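Local coordinates for endo-beta-1,4-glucanase (Ampullaria crossean, PDB 5XBU), which probably hydrolyses internal beta-1,4-glucosidic bonds of cellulose, as an endoglucanase of glycoside hydrolase family 45, at residues C78-R83 and W162-C167; R63-G68 and F106-A111; L53-T58 and G169-N174. One frame throughout, in Å; residues are numbered along the deposited sequence. Where two conformers were deposited one is given.

Interaction 1 of 3, residues C78-R83 and W162-C167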
ATOM      1  N   CYS A  78      -7.447   1.173  -8.130  1.00  9.78           N
ATOM      2  CA  CYS A  78      -8.382   1.639  -7.109  1.00  9.92           C
ATOM      3  C   CYS A  78      -9.363   0.533  -6.777  1.00  9.75           C
ATOM      4  O   CYS A  78      -9.908  -0.127  -7.665  1.00 10.34           O
ATOM      5  CB  CYS A  78      -9.154   2.863  -7.601  1.00 10.31           C
ATOM      6  SG  CYS A  78      -8.301   4.417  -7.495  1.00  9.94           S
ATOM      7  N   GLY A  79      -9.622   0.362  -5.474  1.00  9.81           N
ATOM      8  CA  GLY A  79     -10.576  -0.609  -5.022  1.00 10.52           C
ATOM      9  C   GLY A  79     -10.085  -2.030  -4.962  1.00 11.28           C
ATOM     10  O   GLY A  79     -10.825  -2.906  -4.485  1.00 12.63           O
ATOM     11  N   LYS A  80      -8.852  -2.302  -5.384  1.00 10.57           N
ATOM     12  CA  LYS A  80      -8.274  -3.629  -5.163  1.00 10.39           C
ATOM     13  C   LYS A  80      -7.935  -3.787  -3.697  1.00  9.19           C
ATOM     14  O   LYS A  80      -7.687  -2.815  -2.998  1.00  9.85           O
ATOM     15  CB  LYS A  80      -6.971  -3.816  -5.967  1.00 12.61           C
ATOM     16  CG  LYS A  80      -7.129  -3.808  -7.471  1.00 15.80           C
ATOM     17  CD  LYS A  80      -7.822  -5.082  -7.920  1.00 19.00           C
ATOM     18  CE  LYS A  80      -7.718  -5.270  -9.427  1.00 21.31           C
ATOM     19  NZ  LYS A  80      -6.310  -5.572  -9.910  1.00 22.57           N
ATOM     20  N   CYS A  81      -7.907  -5.029  -3.242  1.00  9.10           N
ATOM     21  CA  CYS A  81      -7.439  -5.343  -1.905  1.00  9.33           C
ATOM     22  C   CYS A  81      -6.163  -6.172  -1.974  1.00  9.51           C
ATOM     23  O   CYS A  81      -5.961  -6.996  -2.877  1.00 10.37           O
ATOM     24  CB  CYS A  81      -8.505  -6.090  -1.101  1.00 10.10           C
ATOM     25  SG  CYS A  81      -9.840  -4.965  -0.587  1.00 10.59           S
ATOM     26  N   VAL A  82      -5.297  -5.931  -0.998  1.00  9.08           N
ATOM     27  CA  VAL A  82      -4.031  -6.626  -0.872  1.00  9.15           C
ATOM     28  C   VAL A  82      -3.925  -7.194   0.544  1.00  9.23           C
ATOM     29  O   VAL A  82      -4.235  -6.506   1.524  1.00 10.32           O
ATOM     30  CB  VAL A  82      -2.817  -5.731  -1.214  1.00  9.17           C
ATOM     31  CG1 VAL A  82      -2.831  -5.366  -2.701  1.00  9.55           C
ATOM     32  CG2 VAL A  82      -2.698  -4.520  -0.345  1.00  9.77           C
ATOM     33  N   ARG A  83      -3.493  -8.444   0.644  0.51  9.16           N
ATOM     34  CA  ARG A  83      -3.176  -9.043   1.931  0.51  9.46           C
ATOM     35  C   ARG A  83      -1.689  -8.860   2.151  0.51  8.91           C
ATOM     36  O   ARG A  83      -0.880  -9.221   1.284  0.51  8.95           O
ATOM     37  CB  ARG A  83      -3.522 -10.527   1.959  0.51 10.62           C
ATOM     38  CG  ARG A  83      -3.125 -11.176   3.285  0.51 12.03           C
ATOM     39  CD  ARG A  83      -3.539 -12.618   3.414  0.51 13.72           C
ATOM     40  NE  ARG A  83      -4.992 -12.766   3.423  0.51 15.81           N
ATOM     41  CZ  ARG A  83      -5.677 -13.390   2.479  0.51 17.20           C
ATOM     42  NH1 ARG A  83      -5.039 -13.929   1.448  0.51 17.82           N
ATOM     43  NH2 ARG A  83      -6.996 -13.488   2.573  0.51 17.90           N
ATOM     44  N   TRP A 162       3.155  -9.679  -0.144  1.00  9.28           N
ATOM     45  CA  TRP A 162       1.920  -9.057  -0.594  1.00  9.27           C
ATOM     46  C   TRP A 162       1.268  -9.890  -1.685  1.00  9.27           C
ATOM     47  O   TRP A 162       1.940 -10.512  -2.521  1.00  9.68           O
ATOM     48  CB  TRP A 162       2.159  -7.605  -1.078  1.00  8.87           C
ATOM     49  CG  TRP A 162       2.666  -7.475  -2.499  1.00  8.65           C
ATOM     50  CD1 TRP A 162       3.941  -7.604  -2.993  1.00  8.99           C
ATOM     51  CD2 TRP A 162       1.845  -7.170  -3.639  1.00  8.64           C
ATOM     52  NE1 TRP A 162       3.948  -7.424  -4.343  1.00  8.95           N
ATOM     53  CE2 TRP A 162       2.676  -7.162  -4.764  1.00  8.84           C
ATOM     54  CE3 TRP A 162       0.479  -6.907  -3.806  1.00  9.14           C
ATOM     55  CZ2 TRP A 162       2.199  -6.878  -6.031  1.00  9.77           C
ATOM     56  CZ3 TRP A 162       0.010  -6.618  -5.043  1.00 10.24           C
ATOM     57  CH2 TRP A 162       0.872  -6.616  -6.153  1.00 10.46           C
ATOM     58  N   GLU A 163      -0.064  -9.894  -1.691  0.66  9.85           N
ATOM     59  CA  GLU A 163      -0.798 -10.450  -2.820  0.66 11.70           C
ATOM     60  C   GLU A 163      -2.145  -9.779  -2.910  0.66 11.03           C
ATOM     61  O   GLU A 163      -2.693  -9.322  -1.909  0.66 11.25           O
ATOM     62  CB  GLU A 163      -1.035 -11.961  -2.742  0.66 14.00           C
ATOM     63  CG  GLU A 163      -1.761 -12.362  -1.478  0.66 16.20           C
ATOM     64  CD  GLU A 163      -2.143 -13.843  -1.409  0.66 18.82           C
ATOM     65  OE1 GLU A 163      -2.495 -14.320  -0.312  0.66 19.95           O
ATOM     66  OE2 GLU A 163      -2.113 -14.518  -2.442  0.66 20.22           O
ATOM     67  N   GLU A 164      -2.688  -9.733  -4.111  1.00 11.69           N
ATOM     68  CA  GLU A 164      -4.055  -9.250  -4.294  1.00 12.19           C
ATOM     69  C   GLU A 164      -5.026 -10.332  -3.858  1.00 12.48           C
ATOM     70  O   GLU A 164      -4.808 -11.519  -4.106  1.00 13.68           O
ATOM     71  CB  GLU A 164      -4.348  -8.923  -5.741  1.00 14.08           C
ATOM     72  CG  GLU A 164      -3.903  -7.577  -6.128  1.00 14.99           C
ATOM     73  CD  GLU A 164      -4.301  -7.176  -7.547  1.00 15.60           C
ATOM     74  OE1 GLU A 164      -5.224  -7.759  -8.182  1.00 16.34           O
ATOM     75  OE2 GLU A 164      -3.691  -6.210  -8.008  1.00 15.98           O
ATOM     76  N   VAL A 165      -6.109  -9.921  -3.215  1.00 12.20           N
ATOM     77  CA  VAL A 165      -7.143 -10.842  -2.754  1.00 12.45           C
ATOM     78  C   VAL A 165      -8.493 -10.192  -3.003  1.00 11.87           C
ATOM     79  O   VAL A 165      -8.601  -8.962  -3.062  1.00 11.43           O
ATOM     80  CB  VAL A 165      -6.985 -11.159  -1.242  1.00 14.11           C
ATOM     81  CG1 VAL A 165      -5.663 -11.819  -0.965  1.00 15.67           C
ATOM     82  CG2 VAL A 165      -7.086  -9.897  -0.382  1.00 14.56           C
ATOM     83  N   PRO A 166      -9.550 -10.985  -3.107  1.00 12.59           N
ATOM     84  CA  PRO A 166     -10.886 -10.387  -3.119  1.00 13.31           C
ATOM     85  C   PRO A 166     -11.102  -9.548  -1.866  1.00 13.04           C
ATOM     86  O   PRO A 166     -10.708  -9.922  -0.761  1.00 13.93           O
ATOM     87  CB  PRO A 166     -11.819 -11.602  -3.135  1.00 14.83           C
ATOM     88  CG  PRO A 166     -10.993 -12.714  -3.626  1.00 15.30           C
ATOM     89  CD  PRO A 166      -9.588 -12.452  -3.217  1.00 13.84           C
ATOM     90  N   CYS A 167     -11.753  -8.404  -2.018  1.00 12.37           N
ATOM     91  CA  CYS A 167     -12.005  -7.571  -0.849  1.00 12.08           C
ATOM     92  C   CYS A 167     -13.038  -8.203   0.072  1.00 13.16           C
ATOM     93  O   CYS A 167     -14.023  -8.780  -0.390  1.00 14.18           O
ATOM     94  CB  CYS A 167     -12.501  -6.176  -1.230  1.00 11.96           C
ATOM     95  SG  CYS A 167     -11.260  -5.142  -2.034  1.00 11.65           S
TER
HETATM   96  O   HOH W   1      -8.875  -7.105  -5.015  1.00 13.62           O

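Interaction 2 of 3, residues R63-G68 and F106-A111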
ATOM      1  N   ARG A  63       3.154   3.350  -9.611  1.00  8.89           N
ATOM      2  CA  ARG A  63       3.096   2.449 -10.756  1.00  9.30           C
ATOM      3  C   ARG A  63       2.245   1.215 -10.482  1.00  9.34           C
ATOM      4  O   ARG A  63       1.655   0.675 -11.423  1.00 11.41           O
ATOM      5  CB  ARG A  63       4.495   2.103 -11.247  1.00  9.71           C
ATOM      6  CG  ARG A  63       5.219   3.284 -11.874  1.00 10.49           C
ATOM      7  CD  ARG A  63       4.679   3.652 -13.294  1.00 11.64           C
ATOM      8  NE  ARG A  63       5.377   4.864 -13.763  1.00 12.29           N
ATOM      9  CZ  ARG A  63       5.033   6.104 -13.447  1.00 13.10           C
ATOM     10  NH1 ARG A  63       3.879   6.336 -12.834  1.00 13.98           N
ATOM     11  NH2 ARG A  63       5.862   7.098 -13.727  1.00 13.67           N
ATOM     12  N   TYR A  64       2.127   0.752  -9.236  1.00  8.66           N
ATOM     13  CA  TYR A  64       1.121  -0.260  -8.938  1.00  8.82           C
ATOM     14  C   TYR A  64      -0.272   0.351  -8.936  1.00  8.93           C
ATOM     15  O   TYR A  64      -1.207  -0.209  -9.513  1.00  9.57           O
ATOM     16  CB  TYR A  64       1.402  -0.995  -7.613  1.00  8.90           C
ATOM     17  CG  TYR A  64       0.284  -1.935  -7.264  1.00  9.11           C
ATOM     18  CD1 TYR A  64       0.035  -3.081  -8.010  1.00  9.76           C
ATOM     19  CD2 TYR A  64      -0.585  -1.638  -6.232  1.00 10.33           C
ATOM     20  CE1 TYR A  64      -1.033  -3.904  -7.736  1.00 10.73           C
ATOM     21  CE2 TYR A  64      -1.660  -2.437  -5.959  1.00 12.03           C
ATOM     22  CZ  TYR A  64      -1.895  -3.572  -6.696  1.00 11.61           C
ATOM     23  OH  TYR A  64      -2.991  -4.330  -6.375  1.00 13.84           O
ATOM     24  N   PHE A  65      -0.427   1.503  -8.271  1.00  8.78           N
ATOM     25  CA  PHE A  65      -1.716   2.182  -8.219  1.00  9.24           C
ATOM     26  C   PHE A  65      -2.390   2.260  -9.579  1.00  9.07           C
ATOM     27  O   PHE A  65      -3.597   2.009  -9.679  1.00  9.39           O
ATOM     28  CB  PHE A  65      -1.514   3.581  -7.648  1.00  9.61           C
ATOM     29  CG  PHE A  65      -2.747   4.414  -7.651  1.00  9.62           C
ATOM     30  CD1 PHE A  65      -3.690   4.266  -6.662  1.00 10.09           C
ATOM     31  CD2 PHE A  65      -2.968   5.377  -8.631  1.00 10.25           C
ATOM     32  CE1 PHE A  65      -4.836   5.048  -6.650  1.00 10.70           C
ATOM     33  CE2 PHE A  65      -4.097   6.148  -8.623  1.00 10.78           C
ATOM     34  CZ  PHE A  65      -5.057   5.977  -7.629  1.00 11.14           C
ATOM     35  N   ASP A  66      -1.630   2.629 -10.611  1.00  9.46           N
ATOM     36  CA  ASP A  66      -2.189   2.781 -11.954  1.00 10.03           C
ATOM     37  C   ASP A  66      -1.678   1.740 -12.930  1.00 10.21           C
ATOM     38  O   ASP A  66      -1.696   1.983 -14.140  1.00 10.76           O
ATOM     39  CB  ASP A  66      -1.976   4.181 -12.515  1.00 10.76           C
ATOM     40  CG  ASP A  66      -2.904   4.478 -13.691  1.00 11.30           C
ATOM     41  OD1 ASP A  66      -4.057   3.958 -13.701  1.00 11.74           O
ATOM     42  OD2 ASP A  66      -2.458   5.213 -14.595  1.00 11.70           O
ATOM     43  N   ASP A  67      -1.246   0.576 -12.448  1.00 10.50           N
ATOM     44  CA  ASP A  67      -0.864  -0.540 -13.320  1.00 11.46           C
ATOM     45  C   ASP A  67       0.059  -0.110 -14.464  1.00 11.51           C
ATOM     46  O   ASP A  67      -0.194  -0.392 -15.639  1.00 12.29           O
ATOM     47  CB  ASP A  67      -2.089  -1.281 -13.868  1.00 13.07           C
ATOM     48  CG  ASP A  67      -1.728  -2.543 -14.628  1.00 14.69           C
ATOM     49  OD1 ASP A  67      -0.748  -3.219 -14.240  1.00 15.64           O
ATOM     50  OD2 ASP A  67      -2.435  -2.865 -15.602  1.00 15.98           O
ATOM     51  N   GLY A  68       1.133   0.605 -14.115  1.00 10.91           N
ATOM     52  CA  GLY A  68       2.130   1.076 -15.056  1.00 11.30           C
ATOM     53  C   GLY A  68       1.941   2.495 -15.552  1.00 11.54           C
ATOM     54  O   GLY A  68       2.887   3.081 -16.088  1.00 12.34           O
ATOM     55  N   PHE A 106      -5.781  -4.771   3.169  1.00  9.39           N
ATOM     56  CA  PHE A 106      -5.977  -3.343   2.974  1.00  9.56           C
ATOM     57  C   PHE A 106      -6.609  -3.108   1.608  1.00  9.01           C
ATOM     58  O   PHE A 106      -6.260  -3.774   0.627  1.00  9.97           O
ATOM     59  CB  PHE A 106      -4.660  -2.575   3.015  1.00  9.49           C
ATOM     60  CG  PHE A 106      -3.957  -2.652   4.349  1.00  9.48           C
ATOM     61  CD1 PHE A 106      -3.181  -3.752   4.657  1.00  9.95           C
ATOM     62  CD2 PHE A 106      -4.086  -1.639   5.286  1.00  9.88           C
ATOM     63  CE1 PHE A 106      -2.544  -3.849   5.890  1.00 10.80           C
ATOM     64  CE2 PHE A 106      -3.459  -1.721   6.526  1.00 10.77           C
ATOM     65  CZ  PHE A 106      -2.692  -2.842   6.814  1.00 11.00           C
ATOM     66  N   MET A 107      -7.476  -2.111   1.513  1.00  8.81           N
ATOM     67  CA  MET A 107      -8.048  -1.702   0.233  1.00  8.46           C
ATOM     68  C   MET A 107      -7.349  -0.465  -0.305  1.00  8.15           C
ATOM     69  O   MET A 107      -7.088   0.493   0.428  1.00  8.49           O
ATOM     70  CB  MET A 107      -9.553  -1.449   0.381  1.00  8.84           C
ATOM     71  CG  MET A 107     -10.230  -1.166  -0.970  1.00  9.06           C
ATOM     72  SD  MET A 107     -12.023  -1.270  -0.884  1.00  9.80           S
ATOM     73  CE  MET A 107     -12.394   0.215   0.071  1.00 10.61           C
ATOM     74  N   VAL A 108      -7.062  -0.485  -1.610  1.00  8.17           N
ATOM     75  CA  VAL A 108      -6.465   0.654  -2.292  1.00  8.31           C
ATOM     76  C   VAL A 108      -7.502   1.759  -2.448  1.00  8.50           C
ATOM     77  O   VAL A 108      -8.496   1.595  -3.161  1.00  9.05           O
ATOM     78  CB  VAL A 108      -5.943   0.236  -3.674  1.00  8.72           C
ATOM     79  CG1 VAL A 108      -5.409   1.430  -4.408  1.00  8.98           C
ATOM     80  CG2 VAL A 108      -4.911  -0.896  -3.535  1.00  8.98           C
ATOM     81  N   THR A 109      -7.246   2.902  -1.803  1.00  8.44           N
ATOM     82  CA  THR A 109      -8.137   4.057  -1.908  1.00  8.74           C
ATOM     83  C   THR A 109      -7.401   5.334  -2.259  1.00  8.84           C
ATOM     84  O   THR A 109      -8.051   6.374  -2.425  1.00 10.14           O
ATOM     85  CB  THR A 109      -8.951   4.274  -0.633  1.00  9.53           C
ATOM     86  OG1 THR A 109      -8.037   4.648   0.391  1.00 10.06           O
ATOM     87  CG2 THR A 109      -9.749   3.065  -0.246  1.00 10.04           C
ATOM     88  N   ASN A 110      -6.080   5.294  -2.413  1.00  8.97           N
ATOM     89  CA  ASN A 110      -5.308   6.496  -2.652  1.00  9.60           C
ATOM     90  C   ASN A 110      -4.009   6.070  -3.322  1.00  9.20           C
ATOM     91  O   ASN A 110      -3.766   4.878  -3.500  1.00  9.11           O
ATOM     92  CB  ASN A 110      -5.141   7.224  -1.314  1.00 10.41           C
ATOM     93  CG  ASN A 110      -4.600   8.628  -1.435  1.00 11.38           C
ATOM     94  OD1 ASN A 110      -4.637   9.255  -2.490  1.00 10.99           O
ATOM     95  ND2 ASN A 110      -4.099   9.147  -0.324  1.00 13.03           N
ATOM     96  N   ALA A 111      -3.191   7.056  -3.696  1.00  9.89           N
ATOM     97  CA  ALA A 111      -1.915   6.817  -4.360  1.00 10.20           C
ATOM     98  C   ALA A 111      -0.780   7.475  -3.596  1.00 10.09           C
ATOM     99  O   ALA A 111      -0.952   8.552  -3.019  1.00 11.05           O
ATOM    100  CB  ALA A 111      -1.946   7.416  -5.767  1.00 11.50           C
TER

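Interaction 3 of 3, residues L53-T58 and G169-N174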
ATOM      1  N   LEU A  53     -10.873   7.053   6.493  1.00 10.75           N
ATOM      2  CA  LEU A  53      -9.900   7.446   7.501  1.00 11.34           C
ATOM      3  C   LEU A  53      -9.722   6.398   8.586  1.00 10.87           C
ATOM      4  O   LEU A  53      -8.713   6.429   9.296  1.00 11.83           O
ATOM      5  CB  LEU A  53     -10.358   8.766   8.159  1.00 12.70           C
ATOM      6  CG  LEU A  53     -10.358   9.959   7.217  1.00 14.64           C
ATOM      7  CD1 LEU A  53     -10.864  11.176   7.940  1.00 15.53           C
ATOM      8  CD2 LEU A  53      -8.962  10.221   6.626  1.00 16.00           C
ATOM      9  N   GLN A  54     -10.683   5.481   8.734  1.00 10.73           N
ATOM     10  CA  GLN A  54     -10.754   4.577   9.881  1.00 10.95           C
ATOM     11  C   GLN A  54     -10.296   3.153   9.589  1.00 10.85           C
ATOM     12  O   GLN A  54      -9.828   2.463  10.513  1.00 11.25           O
ATOM     13  CB  GLN A  54     -12.203   4.489  10.378  1.00 11.16           C
ATOM     14  CG  GLN A  54     -12.755   5.771  10.931  1.00 11.41           C
ATOM     15  CD  GLN A  54     -14.268   5.763  11.004  1.00 11.62           C
ATOM     16  OE1 GLN A  54     -14.942   4.977  10.341  1.00 11.79           O
ATOM     17  NE2 GLN A  54     -14.815   6.659  11.820  1.00 12.80           N
ATOM     18  N   LYS A  55     -10.516   2.677   8.374  1.00 10.31           N
ATOM     19  CA  LYS A  55     -10.352   1.266   8.036  1.00 10.42           C
ATOM     20  C   LYS A  55      -8.949   0.978   7.536  1.00 10.02           C
ATOM     21  O   LYS A  55      -8.098   1.863   7.508  1.00 10.56           O
ATOM     22  CB  LYS A  55     -11.422   0.821   7.060  1.00 10.76           C
ATOM     23  CG  LYS A  55     -12.805   0.790   7.682  1.00 12.10           C
ATOM     24  CD  LYS A  55     -13.760  -0.020   6.824  1.00 13.03           C
ATOM     25  CE  LYS A  55     -15.104  -0.117   7.431  1.00 13.15           C
ATOM     26  NZ  LYS A  55     -15.943  -1.052   6.650  1.00 13.58           N
ATOM     27  N   HIS A  56      -8.706  -0.291   7.190  1.00 10.38           N
ATOM     28  CA  HIS A  56      -7.428  -0.726   6.642  1.00 10.36           C
ATOM     29  C   HIS A  56      -7.422  -0.380   5.153  1.00  9.55           C
ATOM     30  O   HIS A  56      -7.847  -1.170   4.302  1.00  9.96           O
ATOM     31  CB  HIS A  56      -7.273  -2.221   6.848  1.00 11.52           C
ATOM     32  CG  HIS A  56      -7.140  -2.613   8.261  1.00 12.26           C
ATOM     33  ND1 HIS A  56      -7.667  -3.786   8.750  1.00 13.37           N
ATOM     34  CD2 HIS A  56      -6.515  -2.014   9.307  1.00 13.54           C
ATOM     35  CE1 HIS A  56      -7.406  -3.876  10.053  1.00 13.66           C
ATOM     36  NE2 HIS A  56      -6.703  -2.816  10.412  1.00 13.72           N
ATOM     37  N   VAL A  57      -6.941   0.826   4.875  1.00  9.43           N
ATOM     38  CA  VAL A  57      -6.852   1.345   3.522  1.00  9.16           C
ATOM     39  C   VAL A  57      -5.421   1.817   3.274  1.00  9.03           C
ATOM     40  O   VAL A  57      -4.657   2.132   4.202  1.00  9.54           O
ATOM     41  CB  VAL A  57      -7.916   2.446   3.267  1.00  9.89           C
ATOM     42  CG1 VAL A  57      -9.311   1.839   3.341  1.00 10.51           C
ATOM     43  CG2 VAL A  57      -7.761   3.644   4.199  1.00 10.64           C
ATOM     44  N   THR A  58      -5.053   1.836   1.999  1.00  8.78           N
ATOM     45  CA  THR A  58      -3.691   2.094   1.601  1.00  8.68           C
ATOM     46  C   THR A  58      -3.614   3.004   0.373  1.00  8.58           C
ATOM     47  O   THR A  58      -4.506   3.036  -0.482  1.00  8.86           O
ATOM     48  CB  THR A  58      -2.937   0.758   1.369  1.00  8.83           C
ATOM     49  OG1 THR A  58      -1.567   0.980   1.056  1.00  9.38           O
ATOM     50  CG2 THR A  58      -3.520  -0.118   0.263  1.00  9.09           C
ATOM     51  N   GLY A 169     -16.329  -8.209   2.308  1.00 15.11           N
ATOM     52  CA  GLY A 169     -17.585  -7.634   1.854  1.00 15.09           C
ATOM     53  C   GLY A 169     -17.815  -6.210   2.330  1.00 14.03           C
ATOM     54  O   GLY A 169     -18.377  -5.390   1.609  1.00 14.25           O
ATOM     55  N   ASP A 170     -17.390  -5.894   3.551  1.00 13.58           N
ATOM     56  CA  ASP A 170     -17.610  -4.537   4.038  1.00 13.10           C
ATOM     57  C   ASP A 170     -16.800  -3.525   3.239  1.00 11.94           C
ATOM     58  O   ASP A 170     -17.291  -2.432   2.935  1.00 11.86           O
ATOM     59  CB  ASP A 170     -17.277  -4.425   5.520  1.00 13.54           C
ATOM     60  CG  ASP A 170     -15.808  -4.654   5.808  1.00 13.82           C
ATOM     61  OD1 ASP A 170     -15.311  -5.758   5.509  1.00 14.56           O
ATOM     62  OD2 ASP A 170     -15.156  -3.735   6.345  1.00 14.54           O
ATOM     63  N   LEU A 171     -15.560  -3.876   2.882  1.00 11.51           N
ATOM     64  CA  LEU A 171     -14.719  -2.977   2.099  1.00 11.13           C
ATOM     65  C   LEU A 171     -15.239  -2.851   0.681  1.00 11.11           C
ATOM     66  O   LEU A 171     -15.220  -1.761   0.103  1.00 10.99           O
ATOM     67  CB  LEU A 171     -13.264  -3.457   2.133  1.00 11.01           C
ATOM     68  CG  LEU A 171     -12.544  -3.174   3.449  1.00 11.56           C
ATOM     69  CD1 LEU A 171     -11.228  -3.922   3.506  1.00 12.70           C
ATOM     70  CD2 LEU A 171     -12.329  -1.692   3.642  1.00 12.33           C
ATOM     71  N   GLN A 172     -15.734  -3.953   0.133  0.61 12.31           N
ATOM     72  CA  GLN A 172     -16.317  -3.914  -1.202  0.61 13.57           C
ATOM     73  C   GLN A 172     -17.527  -2.985  -1.246  0.61 13.17           C
ATOM     74  O   GLN A 172     -17.708  -2.218  -2.203  0.61 13.34           O
ATOM     75  CB  GLN A 172     -16.689  -5.335  -1.603  0.61 15.33           C
ATOM     76  CG  GLN A 172     -17.148  -5.475  -3.019  0.61 16.96           C
ATOM     77  CD  GLN A 172     -16.000  -5.727  -3.970  0.61 18.41           C
ATOM     78  OE1 GLN A 172     -14.830  -5.555  -3.624  0.61 18.61           O
ATOM     79  NE2 GLN A 172     -16.334  -6.153  -5.177  0.61 19.31           N
ATOM     80  N   ALA A 173     -18.359  -3.026  -0.200  1.00 13.08           N
ATOM     81  CA  ALA A 173     -19.508  -2.135  -0.123  1.00 13.30           C
ATOM     82  C   ALA A 173     -19.083  -0.686   0.067  1.00 12.78           C
ATOM     83  O   ALA A 173     -19.673   0.223  -0.526  1.00 14.15           O
ATOM     84  CB  ALA A 173     -20.459  -2.591   0.985  1.00 14.15           C
ATOM     85  N   ASN A 174     -18.073  -0.449   0.913  1.00 11.81           N
ATOM     86  CA  ASN A 174     -17.533   0.897   1.061  1.00 11.43           C
ATOM     87  C   ASN A 174     -17.095   1.451  -0.289  1.00 11.22           C
ATOM     88  O   ASN A 174     -17.388   2.600  -0.636  1.00 11.70           O
ATOM     89  CB  ASN A 174     -16.302   0.887   1.985  1.00 11.30           C
ATOM     90  CG  ASN A 174     -16.602   0.691   3.470  1.00 11.63           C
ATOM     91  OD1 ASN A 174     -15.801   0.068   4.158  1.00 11.90           O
ATOM     92  ND2 ASN A 174     -17.681   1.261   3.982  1.00 12.22           N
TER

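Interaction 1 of 3, residues C78-R83 and W162-C167
Cys-81 and Cys-167 are joined covalently, with SG to SG at 2.0 Å and a dihedral of 104° about the S-S bond. In both residues SG lies anti to the carbonyl carbon (chi1 -74° and -69°), and this turns the two sulfurs toward each other. Beyond the disulfide the two chains run antiparallel. Val-165 N gives a hydrogen bond to Cys-81 O. Arg-83 N bonds to Glu-163 O at 2.8 Å, and Glu-163 N returns a bond to Arg-83 O. Next to the disulfide a water is inserted, accepting from Cys-81 N and donating to Val-165 O.

Lys-80 and Glu-164 form a salt bridge. NZ meets OE1 at 3.0 Å on its syn side, somewhat out of the carboxylate plane, and OE2 only weakly. Asn-77 OD1 takes a second bond from the ammonium group. Tyr-64 OH, on helix 62-65, bonds to OE2 of Glu-164. The carboxylate thus has two partners, Lys-80 and Tyr-64, and the lysine is likely to stabilise its negative charge. Val-82 CG1 comes to the edge of the Trp-162 ring, 3.8 Å from CE3. That ring is fixed further by Glu-138, which accepts from NE1, and by Tyr-64, which meets it edge-to-face. Arg-83 and Glu-163 lie side by side, pointing the same way, in a salt bridge whose NH1 to OE1 hydrogen bond is weak. OE1 comes to the edge of the guanidinium, and Val-165 CG1 lies over one face.

Cys-81 also packs on Val-105 and Met-107 of strand 104-108, so the disulfide sits against the neighbouring strand. Pairing of strands 81-86 and 160-165, with a disulfide from Cys-81, at the start of strand 81-86, to Cys-167, belongs here to the double-psi beta-barrel of glycoside hydrolase family 45.

Interaction 2 of 3, residues R63-G68 and F106-A111
Ala-111 CB sits over the centre of one face of the Phe-65 ring. It lies 3.5 Å from the ring centroid and only 6° off the normal, a nearly upright CH-pi contact. The methyl is almost equally far from all six ring carbons. CG of Phe-65 stands opposite its backbone N (chi1 175°), which sends the ring from the helix toward the 106-111 segment. There it meets two more groups. Asn-110 O approaches CD1 at 3.2 Å, obliquely to the ring. This carbonyl oxygen is buried and has no hydrogen-bond partner in the model.

Val-108 splits its two methyls between two aromatic rings. CG1 leans obliquely on Phe-65, 4.0 Å from CD1. CG2 comes to the edge of the Tyr-64 ring, near its plane, 4.3 Å from CE2. Val-108 is the last residue of strand 104-108 of the double-psi beta-barrel, and helix 62-65 lies against this strand end. The helix stops in a Schellman motif. Gly-68 N bonds to Arg-63 O at 2.7 Å, Asp-67 N bonds to Tyr-64 O, and Asp-67 is the C-prime residue with positive phi.

The CB of Asn-110 points away from the 63-68 segment. Its OD1 accepts a weak bond from Ala-111 N at 2.9 Å and another from Ala-37 N, while ND2 donates to Tyr-30 OH. These bonds probably fix the rotation of the amide. Ala-37 and Cys-78 also touch the Phe-65 ring.

Interaction 3 of 3, residues L53-T58 and G169-N174
Lys-55 NZ meets two flat groups, the amide of Asn-174 and the carboxylate of Asp-170. It reaches the amide in the carbonyl plane, on a lone pair of OD1, at 2.7 Å. It reaches the carboxylate on the anti lone pair of OD2, at 2.8 Å, in a salt bridge. The two acceptors stand four residues apart on helix 169-175, so one ammonium group joins successive turns. The lysine chain is extended beyond CG, and this carries NZ to the helix. On the way its CD passes Leu-171 CD2 at 3.9 Å, the two side chains running in opposite directions. A methionine in place of Lys-55 would probably leave the Asp-170 carboxylate without its charge partner and the Asn-174 amide free to turn.

His-56 centres an inverse gamma turn that leads from helix 50-54 into strand 57-60. Leu-171 also rests on Met-107 of strand 104-108. The arrangement is that of a surface helix fastened by polar bonds and one leucine to the turn before strand 57-60 of a double-psi beta-barrel.

In the fold
From the N terminus, the chain first reaches 53-58, which pairs with 169-174 near the C terminus. Interaction 3 therefore closes the longest loop, and both other contacts fall within it. Next comes 63-68, then 78-83. Segment 106-111 closes interaction 2, and 162-167 closes interaction 1. These two loops cross, since their segments alternate along the chain. Strands 57-60, 104-108, 81-86 and 160-165 are consecutive neighbours in one sheet, and all three contacts reach it. Interaction 1 joins two of its strands. Interaction 2 sets helix 62-65 against the end of strand 104-108. Interaction 3 brings helix 169-175 to the turn before strand 57-60.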